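Local coordinates for protein COG3291: FOG: PKD repeat (PDB 1WMX) that probably binds cellulose and related beta-glucans, serving as the family 30 carbohydrate-binding module of CelJ, a multidomain protein probably active as a cellulase, at residues D10-F14 / F172-T178; W64-L70 / T156-K162; V101-R105 / I138-M144; T36-D40 / T50-N54. One frame throughout, in Å; residues are numbered along the deposited sequence.

Contact 1: residues D10-F14 / F172-T178. With SO4 (sulfate ion), chain C.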
loop_
_atom_site.group_PDB
_atom_site.type_symbol
_atom_site.label_atom_id
_atom_site.label_comp_id
_atom_site.label_asym_id
_atom_site.label_seq_id
_atom_site.Cartn_x
_atom_site.Cartn_y
_atom_site.Cartn_z
ATOM N N ASP B 10 -20.484 -0.807 18.036
ATOM C CA ASP B 10 -19.358 0.005 17.600
ATOM C C ASP B 10 -18.079 -0.818 17.651
ATOM O O ASP B 10 -17.945 -1.735 18.462
ATOM C CB ASP B 10 -19.187 1.230 18.503
ATOM C CG ASP B 10 -20.251 2.274 18.281
ATOM O OD1 ASP B 10 -20.221 3.305 18.992
ATOM O OD2 ASP B 10 -21.119 2.079 17.400
ATOM N N VAL B 11 -17.142 -0.489 16.772
ATOM C CA VAL B 11 -15.860 -1.179 16.736
ATOM C C VAL B 11 -14.859 -0.166 17.264
ATOM O O VAL B 11 -14.520 0.802 16.581
ATOM C CB VAL B 11 -15.485 -1.612 15.303
ATOM C CG1 VAL B 11 -14.097 -2.245 15.294
ATOM C CG2 VAL B 11 -16.512 -2.615 14.786
ATOM N N GLN B 12 -14.417 -0.385 18.420
ATOM C CA GLN B 12 -13.525 0.503 19.087
ATOM C C GLN B 12 -12.069 0.207 18.687
ATOM O O GLN B 12 -11.618 -0.939 18.752
ATOM C CB GLN B 12 -13.748 0.266 20.482
ATOM C CG GLN B 12 -12.898 1.179 21.276
ATOM C CD GLN B 12 -13.578 2.503 21.566
ATOM O OE1 GLN B 12 -14.775 2.520 21.868
ATOM N NE2 GLN B 12 -12.865 3.611 21.497
ATOM N N ILE B 13 -11.332 1.224 18.219
ATOM C CA ILE B 13 -9.965 1.026 17.773
ATOM C C ILE B 13 -8.987 1.468 18.867
ATOM O O ILE B 13 -7.969 0.817 19.105
ATOM C CB ILE B 13 -9.706 1.785 16.451
ATOM C CG1 ILE B 13 -10.622 1.220 15.363
ATOM C CG2 ILE B 13 -8.247 1.628 16.028
ATOM C CD1 ILE B 13 -10.561 1.968 14.045
ATOM N N PHE B 14 -9.306 2.575 19.532
ATOM C CA PHE B 14 -8.479 3.080 20.617
ATOM C C PHE B 14 -9.364 3.694 21.676
ATOM O O PHE B 14 -10.310 4.416 21.361
ATOM C CB PHE B 14 -7.510 4.168 20.162
ATOM C CG PHE B 14 -6.878 4.913 21.312
ATOM C CD1 PHE B 14 -5.952 4.285 22.140
ATOM C CD2 PHE B 14 -7.274 6.215 21.622
ATOM C CE1 PHE B 14 -5.433 4.941 23.267
ATOM C CE2 PHE B 14 -6.761 6.877 22.751
ATOM C CZ PHE B 14 -5.841 6.236 23.571
ATOM N N PHE B 172 -5.040 11.604 19.474
ATOM C CA PHE B 172 -6.339 11.041 19.135
ATOM C C PHE B 172 -7.034 10.575 20.406
ATOM O O PHE B 172 -6.397 10.296 21.420
ATOM C CB PHE B 172 -6.209 9.830 18.187
ATOM C CG PHE B 172 -5.681 10.158 16.805
ATOM C CD1 PHE B 172 -4.312 10.273 16.570
ATOM C CD2 PHE B 172 -6.557 10.310 15.729
ATOM C CE1 PHE B 172 -3.817 10.528 15.278
ATOM C CE2 PHE B 172 -6.079 10.567 14.437
ATOM C CZ PHE B 172 -4.699 10.674 14.213
ATOM N N SER B 173 -8.347 10.472 20.337
ATOM C CA SER B 173 -9.128 10.011 21.469
ATOM C C SER B 173 -10.371 9.307 20.949
ATOM O O SER B 173 -10.872 9.636 19.878
ATOM C CB SER B 173 -9.536 11.202 22.348
ATOM O OG SER B 173 -10.364 10.777 23.418
ATOM N N ASP B 174 -10.846 8.319 21.696
ATOM C CA ASP B 174 -12.063 7.607 21.336
ATOM C C ASP B 174 -12.172 7.266 19.850
ATOM O O ASP B 174 -13.139 7.653 19.191
ATOM C CB ASP B 174 -13.274 8.464 21.744
ATOM C CG ASP B 174 -14.550 7.659 21.883
ATOM O OD1 ASP B 174 -15.637 8.275 21.933
ATOM O OD2 ASP B 174 -14.480 6.417 21.959
ATOM N N ILE B 175 -11.190 6.543 19.319
ATOM C CA ILE B 175 -11.225 6.164 17.916
ATOM C C ILE B 175 -12.100 4.918 17.728
ATOM O O ILE B 175 -11.850 3.871 18.336
ATOM C CB ILE B 175 -9.811 5.843 17.369
ATOM C CG1 ILE B 175 -8.859 7.020 17.613
ATOM C CG2 ILE B 175 -9.890 5.563 15.870
ATOM C CD1 ILE B 175 -7.426 6.735 17.205
ATOM N N LYS B 176 -13.132 5.026 16.896
ATOM C CA LYS B 176 -13.992 3.878 16.638
ATOM C C LYS B 176 -14.810 3.924 15.356
ATOM O O LYS B 176 -14.844 4.930 14.650
ATOM C CB LYS B 176 -14.899 3.597 17.838
ATOM C CG LYS B 176 -15.480 4.811 18.517
ATOM C CD LYS B 176 -16.540 5.476 17.699
ATOM C CE LYS B 176 -17.124 6.647 18.470
ATOM N NZ LYS B 176 -17.665 6.196 19.779
ATOM N N ILE B 177 -15.443 2.798 15.054
ATOM C CA ILE B 177 -16.260 2.647 13.858
ATOM C C ILE B 177 -17.723 2.536 14.275
ATOM O O ILE B 177 -18.078 1.674 15.085
ATOM C CB ILE B 177 -15.908 1.347 13.085
ATOM C CG1 ILE B 177 -14.392 1.225 12.892
ATOM C CG2 ILE B 177 -16.645 1.326 11.747
ATOM C CD1 ILE B 177 -13.807 2.069 11.782
ATOM N N THR B 178 -18.566 3.404 13.730
ATOM C CA THR B 178 -19.996 3.371 14.035
ATOM C C THR B 178 -20.750 2.897 12.796
ATOM O O THR B 178 -20.285 3.084 11.668
ATOM C CB THR B 178 -20.519 4.761 14.477
ATOM O OG1 THR B 178 -20.180 5.747 13.495
ATOM C CG2 THR B 178 -19.904 5.157 15.821
HETATM S S SO4 C . -14.357 -4.025 19.756
HETATM O O1 SO4 C . -13.148 -3.708 18.971
HETATM O O2 SO4 C . -15.080 -2.776 20.064
HETATM O O3 SO4 C . -13.979 -4.695 21.013
HETATM O O4 SO4 C . -15.226 -4.918 18.966
#

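Contact 2: residues W64-L70 / T156-K162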
loop_
_atom_site.group_PDB
_atom_site.type_symbol
_atom_site.label_atom_id
_atom_site.label_comp_id
_atom_site.label_asym_id
_atom_site.label_seq_id
_atom_site.Cartn_x
_atom_site.Cartn_y
_atom_site.Cartn_z
ATOM N N TRP B 64 6.548 7.229 6.488
ATOM C CA TRP B 64 6.218 6.799 7.841
ATOM C C TRP B 64 4.783 6.317 7.775
ATOM O O TRP B 64 3.962 6.871 7.041
ATOM C CB TRP B 64 6.366 7.920 8.878
ATOM C CG TRP B 64 5.484 9.112 8.696
ATOM C CD1 TRP B 64 5.851 10.326 8.191
ATOM C CD2 TRP B 64 4.100 9.225 9.046
ATOM N NE1 TRP B 64 4.785 11.188 8.209
ATOM C CE2 TRP B 64 3.694 10.541 8.727
ATOM C CE3 TRP B 64 3.161 8.342 9.598
ATOM C CZ2 TRP B 64 2.388 11.002 8.941
ATOM C CZ3 TRP B 64 1.862 8.799 9.812
ATOM C CH2 TRP B 64 1.490 10.119 9.482
ATOM N N ILE B 65 4.485 5.273 8.533
ATOM C CA ILE B 65 3.152 4.706 8.530
ATOM C C ILE B 65 2.767 4.217 9.917
ATOM O O ILE B 65 3.624 3.871 10.719
ATOM C CB ILE B 65 3.092 3.522 7.559
ATOM C CG1 ILE B 65 1.655 3.045 7.396
ATOM C CG2 ILE B 65 3.977 2.388 8.073
ATOM C CD1 ILE B 65 1.505 1.950 6.359
ATOM N N SER B 66 1.471 4.215 10.203
ATOM C CA SER B 66 0.983 3.710 11.475
ATOM C C SER B 66 -0.192 2.784 11.205
ATOM O O SER B 66 -1.194 3.213 10.632
ATOM C CB SER B 66 0.529 4.845 12.389
ATOM O OG SER B 66 0.042 4.318 13.615
ATOM N N LEU B 67 -0.068 1.520 11.598
ATOM C CA LEU B 67 -1.147 0.555 11.405
ATOM C C LEU B 67 -1.752 0.187 12.757
ATOM O O LEU B 67 -1.054 -0.264 13.660
ATOM C CB LEU B 67 -0.627 -0.712 10.705
ATOM C CG LEU B 67 -0.030 -0.538 9.297
ATOM C CD1 LEU B 67 0.721 -1.790 8.893
ATOM C CD2 LEU B 67 -1.126 -0.232 8.298
ATOM N N LEU B 68 -3.056 0.402 12.895
ATOM C CA LEU B 68 -3.763 0.075 14.130
ATOM C C LEU B 68 -4.766 -1.038 13.820
ATOM O O LEU B 68 -5.773 -0.815 13.152
ATOM C CB LEU B 68 -4.481 1.314 14.666
ATOM C CG LEU B 68 -3.606 2.547 14.933
ATOM C CD1 LEU B 68 -4.488 3.721 15.304
ATOM C CD2 LEU B 68 -2.594 2.249 16.039
ATOM N N THR B 69 -4.489 -2.240 14.309
ATOM C CA THR B 69 -5.350 -3.378 14.042
ATOM C C THR B 69 -6.717 -3.297 14.723
ATOM O O THR B 69 -6.869 -2.686 15.786
ATOM C CB THR B 69 -4.677 -4.698 14.474
ATOM O OG1 THR B 69 -4.467 -4.675 15.885
ATOM C CG2 THR B 69 -3.324 -4.879 13.787
ATOM N N LEU B 70 -7.709 -3.928 14.094
ATOM C CA LEU B 70 -9.067 -3.968 14.617
ATOM C C LEU B 70 -9.255 -5.276 15.367
ATOM O O LEU B 70 -10.028 -5.350 16.311
ATOM C CB LEU B 70 -10.085 -3.891 13.474
ATOM C CG LEU B 70 -10.374 -2.531 12.831
ATOM C CD1 LEU B 70 -9.095 -1.830 12.440
ATOM C CD2 LEU B 70 -11.260 -2.750 11.614
ATOM N N THR B 156 -8.304 -5.220 8.139
ATOM C CA THR B 156 -7.408 -5.529 9.256
ATOM C C THR B 156 -6.994 -4.324 10.075
ATOM O O THR B 156 -6.954 -4.400 11.293
ATOM C CB THR B 156 -6.082 -6.208 8.799
ATOM O OG1 THR B 156 -5.383 -5.337 7.899
ATOM C CG2 THR B 156 -6.359 -7.548 8.144
ATOM N N CYS B 157 -6.753 -3.178 9.346
ATOM C CA CYS B 157 -6.236 -2.058 10.120
ATOM C C CYS B 157 -6.697 -0.730 9.593
ATOM O O CYS B 157 -7.194 -0.596 8.483
ATOM C CB CYS B 157 -4.688 -1.954 10.066
ATOM S SG CYS B 157 -3.782 -3.550 10.326
ATOM N N LEU B 158 -6.591 0.087 10.427
ATOM C CA LEU B 158 -6.718 1.513 10.203
ATOM C C LEU B 158 -5.325 1.989 9.926
ATOM O O LEU B 158 -4.353 1.383 10.437
ATOM C CB LEU B 158 -7.359 2.131 11.447
ATOM C CG LEU B 158 -7.111 3.625 11.611
ATOM C CD1 LEU B 158 -7.816 4.477 10.554
ATOM C CD2 LEU B 158 -7.600 4.151 12.964
ATOM N N VAL B 159 -5.250 3.040 9.125
ATOM C CA VAL B 159 -3.948 3.555 8.710
ATOM C C VAL B 159 -3.864 5.081 8.789
ATOM O O VAL B 159 -4.703 5.808 8.255
ATOM C CB VAL B 159 -3.692 3.105 7.270
ATOM C CG1 VAL B 159 -2.207 3.030 6.929
ATOM C CG2 VAL B 159 -4.259 1.705 6.974
ATOM N N PHE B 160 -2.588 5.444 9.224
ATOM C CA PHE B 160 -2.169 6.851 9.245
ATOM C C PHE B 160 -0.901 6.807 8.399
ATOM O O PHE B 160 -0.135 5.843 8.478
ATOM C CB PHE B 160 -1.803 7.339 10.656
ATOM C CG PHE B 160 -2.959 7.360 11.616
ATOM C CD1 PHE B 160 -2.738 7.211 12.984
ATOM C CD2 PHE B 160 -4.266 7.500 11.156
ATOM C CE1 PHE B 160 -3.804 7.196 13.883
ATOM C CE2 PHE B 160 -5.335 7.486 12.045
ATOM C CZ PHE B 160 -5.107 7.333 13.412
ATOM N N SER B 161 -0.664 7.841 7.603
ATOM C CA SER B 161 0.508 7.834 6.753
ATOM C C SER B 161 0.950 9.228 6.313
ATOM O O SER B 161 0.163 10.184 6.302
ATOM C CB SER B 161 0.229 6.954 5.533
ATOM O OG SER B 161 1.410 6.731 4.799
ATOM N N LYS B 162 2.221 9.320 5.939
ATOM C CA LYS B 162 2.816 10.572 5.510
ATOM C C LYS B 162 2.056 11.262 4.396
ATOM O O LYS B 162 1.599 10.630 3.445
ATOM C CB LYS B 162 4.262 10.336 5.065
ATOM C CG LYS B 162 4.937 11.543 4.435
ATOM C CD LYS B 162 6.369 11.216 4.060
ATOM C CE LYS B 162 7.040 12.375 3.358
ATOM N NZ LYS B 162 6.358 12.691 2.071
#

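Contact 3: residues V101-R105 / I138-M144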
loop_
_atom_site.group_PDB
_atom_site.type_symbol
_atom_site.label_atom_id
_atom_site.label_comp_id
_atom_site.label_asym_id
_atom_site.label_seq_id
_atom_site.Cartn_x
_atom_site.Cartn_y
_atom_site.Cartn_z
ATOM N N VAL B 101 -2.242 11.306 5.783
ATOM C CA VAL B 101 -3.136 10.330 5.147
ATOM C C VAL B 101 -3.794 9.435 6.192
ATOM O O VAL B 101 -3.171 9.025 7.169
ATOM C CB VAL B 101 -2.367 9.453 4.181
ATOM C CG1 VAL B 101 -3.298 8.470 3.466
ATOM C CG2 VAL B 101 -1.650 10.290 3.126
ATOM N N ILE B 102 -5.059 9.141 5.968
ATOM C CA ILE B 102 -5.830 8.283 6.875
ATOM C C ILE B 102 -6.744 7.388 6.044
ATOM O O ILE B 102 -7.352 7.836 5.067
ATOM C CB ILE B 102 -6.667 9.146 7.834
ATOM C CG1 ILE B 102 -7.472 8.273 8.812
ATOM C CG2 ILE B 102 -7.652 10.044 7.080
ATOM C CD1 ILE B 102 -8.082 9.047 9.983
ATOM N N GLY B 103 -6.833 6.122 6.432
ATOM C CA GLY B 103 -7.682 5.164 5.700
ATOM C C GLY B 103 -7.688 3.785 6.360
ATOM O O GLY B 103 -7.409 3.649 7.552
ATOM N N PHE B 104 -8.017 2.779 5.552
ATOM C CA PHE B 104 -8.078 1.377 6.010
ATOM C C PHE B 104 -7.336 0.458 5.031
ATOM O O PHE B 104 -7.094 0.811 3.878
ATOM C CB PHE B 104 -9.532 0.912 6.108
ATOM C CG PHE B 104 -10.304 1.619 7.207
ATOM C CD1 PHE B 104 -10.297 1.108 8.509
ATOM C CD2 PHE B 104 -11.017 2.782 6.920
ATOM C CE1 PHE B 104 -11.001 1.767 9.524
ATOM C CE2 PHE B 104 -11.717 3.442 7.930
ATOM C CZ PHE B 104 -11.710 2.936 9.235
ATOM N N ARG B 105 -6.997 -0.710 5.529
ATOM C CA ARG B 105 -6.277 -1.740 4.762
ATOM C C ARG B 105 -6.985 -3.053 5.001
ATOM O O ARG B 105 -7.467 -3.318 6.106
ATOM C CB ARG B 105 -4.867 -1.761 5.289
ATOM C CG ARG B 105 -3.829 -2.665 4.655
ATOM C CD ARG B 105 -2.658 -2.485 5.573
ATOM N NE ARG B 105 -1.321 -2.803 5.145
ATOM C CZ ARG B 105 -0.418 -1.927 4.696
ATOM N NH1 ARG B 105 -0.714 -0.630 4.492
ATOM N NH2 ARG B 105 0.848 -2.272 4.503
ATOM N N ILE B 138 -15.308 10.674 9.738
ATOM C CA ILE B 138 -15.094 10.292 8.339
ATOM C C ILE B 138 -16.093 9.202 7.992
ATOM O O ILE B 138 -16.212 8.190 8.692
ATOM C CB ILE B 138 -13.661 9.834 8.174
ATOM C CG1 ILE B 138 -12.683 10.954 8.539
ATOM C CG2 ILE B 138 -13.331 9.406 6.743
ATOM C CD1 ILE B 138 -11.221 10.543 8.435
ATOM N N PRO B 139 -16.897 9.079 7.071
ATOM C CA PRO B 139 -17.863 8.217 6.419
ATOM C C PRO B 139 -17.169 7.128 5.555
ATOM O O PRO B 139 -16.566 7.426 4.502
ATOM C CB PRO B 139 -18.754 9.106 5.636
ATOM C CG PRO B 139 -18.151 10.516 5.689
ATOM C CD PRO B 139 -16.919 10.500 6.519
ATOM N N LEU B 140 -17.382 6.276 6.069
ATOM C CA LEU B 140 -16.960 4.991 5.458
ATOM C C LEU B 140 -17.262 4.971 3.959
ATOM O O LEU B 140 -16.396 4.624 3.141
ATOM C CB LEU B 140 -17.718 3.820 6.123
ATOM C CG LEU B 140 -17.329 3.589 7.593
ATOM C CD1 LEU B 140 -17.682 2.183 8.097
ATOM C CD2 LEU B 140 -15.832 3.750 7.852
ATOM N N ARG B 141 -18.511 5.131 3.546
ATOM C CA ARG B 141 -18.842 4.998 2.116
ATOM C C ARG B 141 -17.905 5.906 1.295
ATOM O O ARG B 141 -17.553 5.583 0.148
ATOM C CB ARG B 141 -20.373 5.384 1.865
ATOM C CG ARG B 141 -20.730 6.857 2.260
ATOM C CD ARG B 141 -22.251 7.340 2.324
ATOM N NE ARG B 141 -22.865 7.242 3.576
ATOM C CZ ARG B 141 -22.945 7.845 4.770
ATOM N NH1 ARG B 141 -22.415 9.030 5.152
ATOM N NH2 ARG B 141 -23.530 7.144 5.732
ATOM N N ASP B 142 -17.290 6.876 1.881
ATOM C CA ASP B 142 -16.403 7.771 1.120
ATOM C C ASP B 142 -15.037 7.106 0.814
ATOM O O ASP B 142 -14.326 7.513 -0.110
ATOM C CB ASP B 142 -16.102 9.054 1.926
ATOM C CG ASP B 142 -17.303 9.990 2.087
ATOM O OD1 ASP B 142 -17.148 11.152 2.634
ATOM O OD2 ASP B 142 -18.466 9.621 1.681
ATOM N N LEU B 143 -14.698 6.092 1.600
ATOM C CA LEU B 143 -13.393 5.387 1.488
ATOM C C LEU B 143 -13.494 4.034 0.830
ATOM O O LEU B 143 -12.763 3.746 -0.145
ATOM C CB LEU B 143 -12.826 5.129 2.891
ATOM C CG LEU B 143 -12.187 6.357 3.518
ATOM C CD1 LEU B 143 -11.692 6.111 4.947
ATOM C CD2 LEU B 143 -10.975 6.849 2.732
ATOM N N MET B 144 -14.390 3.298 1.419
ATOM C CA MET B 144 -14.681 1.931 1.069
ATOM C C MET B 144 -15.735 1.747 -0.008
ATOM O O MET B 144 -16.553 0.828 0.061
ATOM C CB MET B 144 -15.210 1.196 2.257
ATOM C CG MET B 144 -14.239 1.115 3.404
ATOM S SD MET B 144 -14.877 0.077 4.680
ATOM C CE MET B 144 -13.791 0.079 6.074
#

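Contact 4: residues T36-D40 / T50-N54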
loop_
_atom_site.group_PDB
_atom_site.type_symbol
_atom_site.label_atom_id
_atom_site.label_comp_id
_atom_site.label_asym_id
_atom_site.label_seq_id
_atom_site.Cartn_x
_atom_site.Cartn_y
_atom_site.Cartn_z
ATOM N N THR B 36 4.801 0.595 18.008
ATOM C CA THR B 36 3.431 1.067 17.890
ATOM C C THR B 36 3.338 2.481 18.473
ATOM O O THR B 36 4.306 2.997 19.028
ATOM C CB THR B 36 2.408 0.096 18.573
ATOM O OG1 THR B 36 1.077 0.524 18.261
ATOM C CG2 THR B 36 2.583 0.068 20.084
ATOM N N LEU B 37 2.179 3.115 18.338
ATOM C CA LEU B 37 2.004 4.461 18.842
ATOM C C LEU B 37 2.037 4.559 20.365
ATOM O O LEU B 37 1.471 3.728 21.073
ATOM C CB LEU B 37 0.692 5.043 18.302
ATOM C CG LEU B 37 0.768 5.982 17.086
ATOM C CD1 LEU B 37 1.881 5.583 16.134
ATOM C CD2 LEU B 37 -0.579 5.971 16.385
ATOM N N PRO B 38 2.718 5.583 20.889
ATOM C CA PRO B 38 2.779 5.735 22.342
ATOM C C PRO B 38 1.459 6.301 22.880
ATOM O O PRO B 38 0.760 7.032 22.183
ATOM C CB PRO B 38 3.946 6.696 22.535
ATOM C CG PRO B 38 3.840 7.592 21.319
ATOM C CD PRO B 38 3.516 6.621 20.199
ATOM N N VAL B 39 1.112 5.940 24.111
ATOM C CA VAL B 39 -0.109 6.428 24.742
ATOM C C VAL B 39 0.269 7.567 25.685
ATOM O O VAL B 39 1.048 7.386 26.625
ATOM C CB VAL B 39 -0.837 5.305 25.531
ATOM C CG1 VAL B 39 -2.086 5.862 26.222
ATOM C CG2 VAL B 39 -1.233 4.187 24.579
ATOM N N ASP B 40 -0.281 8.743 25.408
ATOM C CA ASP B 40 -0.008 9.931 26.194
ATOM C C ASP B 40 -0.914 9.978 27.417
ATOM O O ASP B 40 -2.139 10.000 27.303
ATOM C CB ASP B 40 -0.204 11.167 25.316
ATOM C CG ASP B 40 0.637 12.335 25.762
ATOM O OD1 ASP B 40 0.953 13.199 24.909
ATOM O OD2 ASP B 40 0.981 12.393 26.963
ATOM N N THR B 50 -4.587 9.749 25.665
ATOM C CA THR B 50 -4.753 9.838 24.231
ATOM C C THR B 50 -3.671 9.092 23.449
ATOM O O THR B 50 -2.671 8.645 24.013
ATOM C CB THR B 50 -4.785 11.302 23.811
ATOM O OG1 THR B 50 -3.539 11.916 24.148
ATOM C CG2 THR B 50 -5.911 12.036 24.546
ATOM N N LEU B 51 -3.895 8.940 22.149
ATOM C CA LEU B 51 -2.944 8.266 21.284
ATOM C C LEU B 51 -2.142 9.349 20.557
ATOM O O LEU B 51 -2.702 10.172 19.834
ATOM C CB LEU B 51 -3.702 7.388 20.296
ATOM C CG LEU B 51 -2.881 6.356 19.532
ATOM C CD1 LEU B 51 -2.154 5.430 20.515
ATOM C CD2 LEU B 51 -3.807 5.569 18.619
ATOM N N ARG B 52 -0.829 9.349 20.755
ATOM C CA ARG B 52 0.055 10.354 20.152
ATOM C C ARG B 52 0.723 9.960 18.836
ATOM O O ARG B 52 1.481 8.988 18.780
ATOM C CB ARG B 52 1.148 10.751 21.158
ATOM C CG ARG B 52 2.113 11.861 20.674
ATOM C CD ARG B 52 3.420 11.829 21.487
ATOM N NE ARG B 52 3.116 11.665 22.899
ATOM C CZ ARG B 52 3.832 10.960 23.765
ATOM N NH1 ARG B 52 4.941 10.331 23.385
ATOM N NH2 ARG B 52 3.394 10.849 25.013
ATOM N N LEU B 53 0.442 10.733 17.787
ATOM C CA LEU B 53 1.044 10.526 16.471
ATOM C C LEU B 53 2.084 11.644 16.378
ATOM O O LEU B 53 1.762 12.794 16.054
ATOM C CB LEU B 53 0.000 10.666 15.368
ATOM C CG LEU B 53 0.508 10.547 13.927
ATOM C CD1 LEU B 53 1.108 9.169 13.707
ATOM C CD2 LEU B 53 -0.642 10.791 12.945
ATOM N N ASN B 54 3.335 11.299 16.651
ATOM C CA ASN B 54 4.406 12.283 16.698
ATOM C C ASN B 54 5.561 12.120 15.706
ATOM O O ASN B 54 6.439 11.268 15.881
ATOM C CB ASN B 54 4.952 12.309 18.127
ATOM C CG ASN B 54 6.013 13.367 18.339
ATOM O OD1 ASN B 54 6.834 13.247 19.247
ATOM N ND2 ASN B 54 5.991 14.415 17.518
#

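Contact 1: residues D10-F14 / F172-T178
Gln12 starts out extended, with CG opposite its backbone N (chi1 -178°), and then folds at chi2 (89°), a bend that swings its amide across to the carboxylate of Asp174. There Gln12 NE2 gives a nearly straight hydrogen bond of 3.3 Å to Asp174 OD2, and the two flat groups lie almost coplanar, 13° apart. A second hydrogen bond of 2.7 Å runs from Gln12 NE2 to Phe14 O, approaching from above that carbonyl plane. The amide thus spans a beta bulge: the antiparallel register slips by one residue between Gln12 and Phe14, and Ile175 O accepts from both Ile13 N (2.7 Å) and Phe14 N (3.1 Å). On the apolar side, Val11 CB meets Ile177 CB at 3.7 Å and Phe14 CB rests on Ile175 CD1 at 3.9 Å. Ile13 and Ile175 also touch Leu158 in the facing sheet of the beta sandwich. Lys176 NZ completes a charge network with Asp10 and Asp174, although both links are long. A sulfate, likely a crystallisation additive, takes hydrogen bonds from Gln12 N and Arg71. The chemistry implies that strand 11-14 is held to strand 168-178 mainly by backbone hydrogen bonds and buried aliphatic contact; the long salt bridges probably add less.

Contact 2: residues W64-L70 / T156-K162
Antiparallel bridges from Ile65–Ser161 to Thr69–Cys157 hold strands 64-69 and 156-161 together, their axes 4.4 Å apart at closest approach and their directions 148° apart. They are neighbours within the five-stranded antiparallel sheet that forms one layer of this beta sandwich. Strand 21-25 flanks the first and strand 101-106 the second, where Thr156 and Cys157 together face Arg105 in a classic beta bulge. Trp64 shows how an aromatic side chain can lie across its partner strand. With chi1 at 62°, the side chain folds back and lays the indole over the main chain of Ser161 and Lys162. Lys162 CB stands over the face of the Trp64 five-membered ring, 3.6 Å from its centroid, in a CH-pi contact. Meanwhile Lys162 N, over the same indole face, donates to Trp64 O at 3.2 Å, joining the strands at this end. Ser66, Leu68, Leu158 and Phe160 occupy the face toward the other sheet. Here Leu68 CD1 touches both Leu158 CD2 (3.9 Å) and Phe160 CE1 (3.8 Å), while Ser66 OG is hydrogen-bonded to Ser23 OG and Phe160 stacks on Phe172. The reverse face carries Ile65, Leu67, Val159 and Cys157. Leu67 and Val159 run alongside each other, and Leu67 also packs on Tyr113 of the second subunit. Toward the end of the pairing, the methyl Thr69 CG2 lies 3.7 Å from Cys157 SG, whereas Thr69 OG1 is hydrogen-bonded to Val20 O.

Contact 3: residues V101-R105 / I138-M144
The ring of Phe104 receives Met144, Leu143 and Leu140 from different directions. Met144 CE stands over one face, 4.1 Å from the ring centroid and 20° off its normal, in a CH-pi contact. Leu143 CD1 instead arrives at the ring edge, close to its plane, 3.9 Å from Phe104 CD2. Leu140 CD2 approaches Phe104 CE2 obliquely at 4.1 Å. Two residues earlier in the strand, Ile102 CD1 meets Ile138 CD1 tip to tip at 3.8 Å; Ile102 CG1 lies opposite the backbone N (chi1 -179°), extending the branch toward its partner. No hydrogen bond joins the two segments, and the nearest CA atoms, those of Gly103 and Leu143, are 7.1 Å apart. This is the sheet-to-sheet interior of a beta sandwich, with strand 101-106 in one layer, strand 134-139 in the other, and the short turn of helix 140-143 continuing from the latter. Within that loosely bonded turn Leu140 O accepts from both Leu143 N and Met144 N, and Leu140, Leu143 and Met144 all reach the ring. Farther out, Arg141 NE is hydrogen-bonded to Glu83 O and Asp142 OD1 to Tyr126 OH. On the opposing strand, backbone bonds join Phe104 to Val119 and Gly103 to Val159.

Contact 4: residues T36-D40 / T50-N54
Asp40 and Arg52 set their flat groups almost perpendicular: the carboxylate and guanidinium planes stand 88° apart, with Asp40 CG in the guanidinium plane at its edge. The salt bridge runs between Arg52 NE and Asp40 OD1 at 3.3 Å; the hydrogen bond within it is weak, and the planes are not side by side. Arg52 reaches this position by leaving the backbone extended and bending at chi3 (-44°). The bend also carries the guanidinium past the ring of Pro38, which lies at about a right angle to the arginine side chain with its CG 3.6 Å from Arg52 NH1. Both charged groups have further partners: Arg52 NH1 forms a salt bridge with Glu31, while Asp40 accepts from Trp171 NE1 at OD1 and is hydrogen-bonded through OD2 to Thr42. These surroundings would probably keep the buried aspartate ionised. Leu37 and Leu51 also meet at about a right angle, with Leu37 CB 3.6 Å from Leu51 CD1. The backbone beneath is a short antiparallel ladder, in which Asp40 N donates to Thr50 O at 2.8 Å and Thr50 N returns a bond to Asp40 O at 3.0 Å. Arg52 N then reaches Pro38 O at 3.2 Å, just before strand 39-40 begins. Strand 48-55 lies between strands 39-40 and 168-178 in one sheet of the sandwich, while Leu37, Leu51 and Leu53 touch Ser66, Leu68 and Trp64 of strand 64-69 in the other.

Overall arrangement
The four contacts illustrate how a beta sandwich is built from both local and long-range pairings. Contact 4 comes first as a local pairing; contact 2 follows, with contact 3 falling between its two segments, and contact 1 pairs residues 10-14 with 172-178, the other three contacts lying between them in the chain. Contacts 1 and 4 share one sheet through neighbouring strands 168-178 and 48-55, contact 2 belongs to the other, and contact 3 spans the two. Contact 2 is central, its centre about 13, 12 and 12 Å from those of contacts 1, 3 and 4. Contacts 3 and 4, with centres about 21 Å apart, occupy opposite sides of the chain's centre, so the set extends from one side of the sandwich to the other.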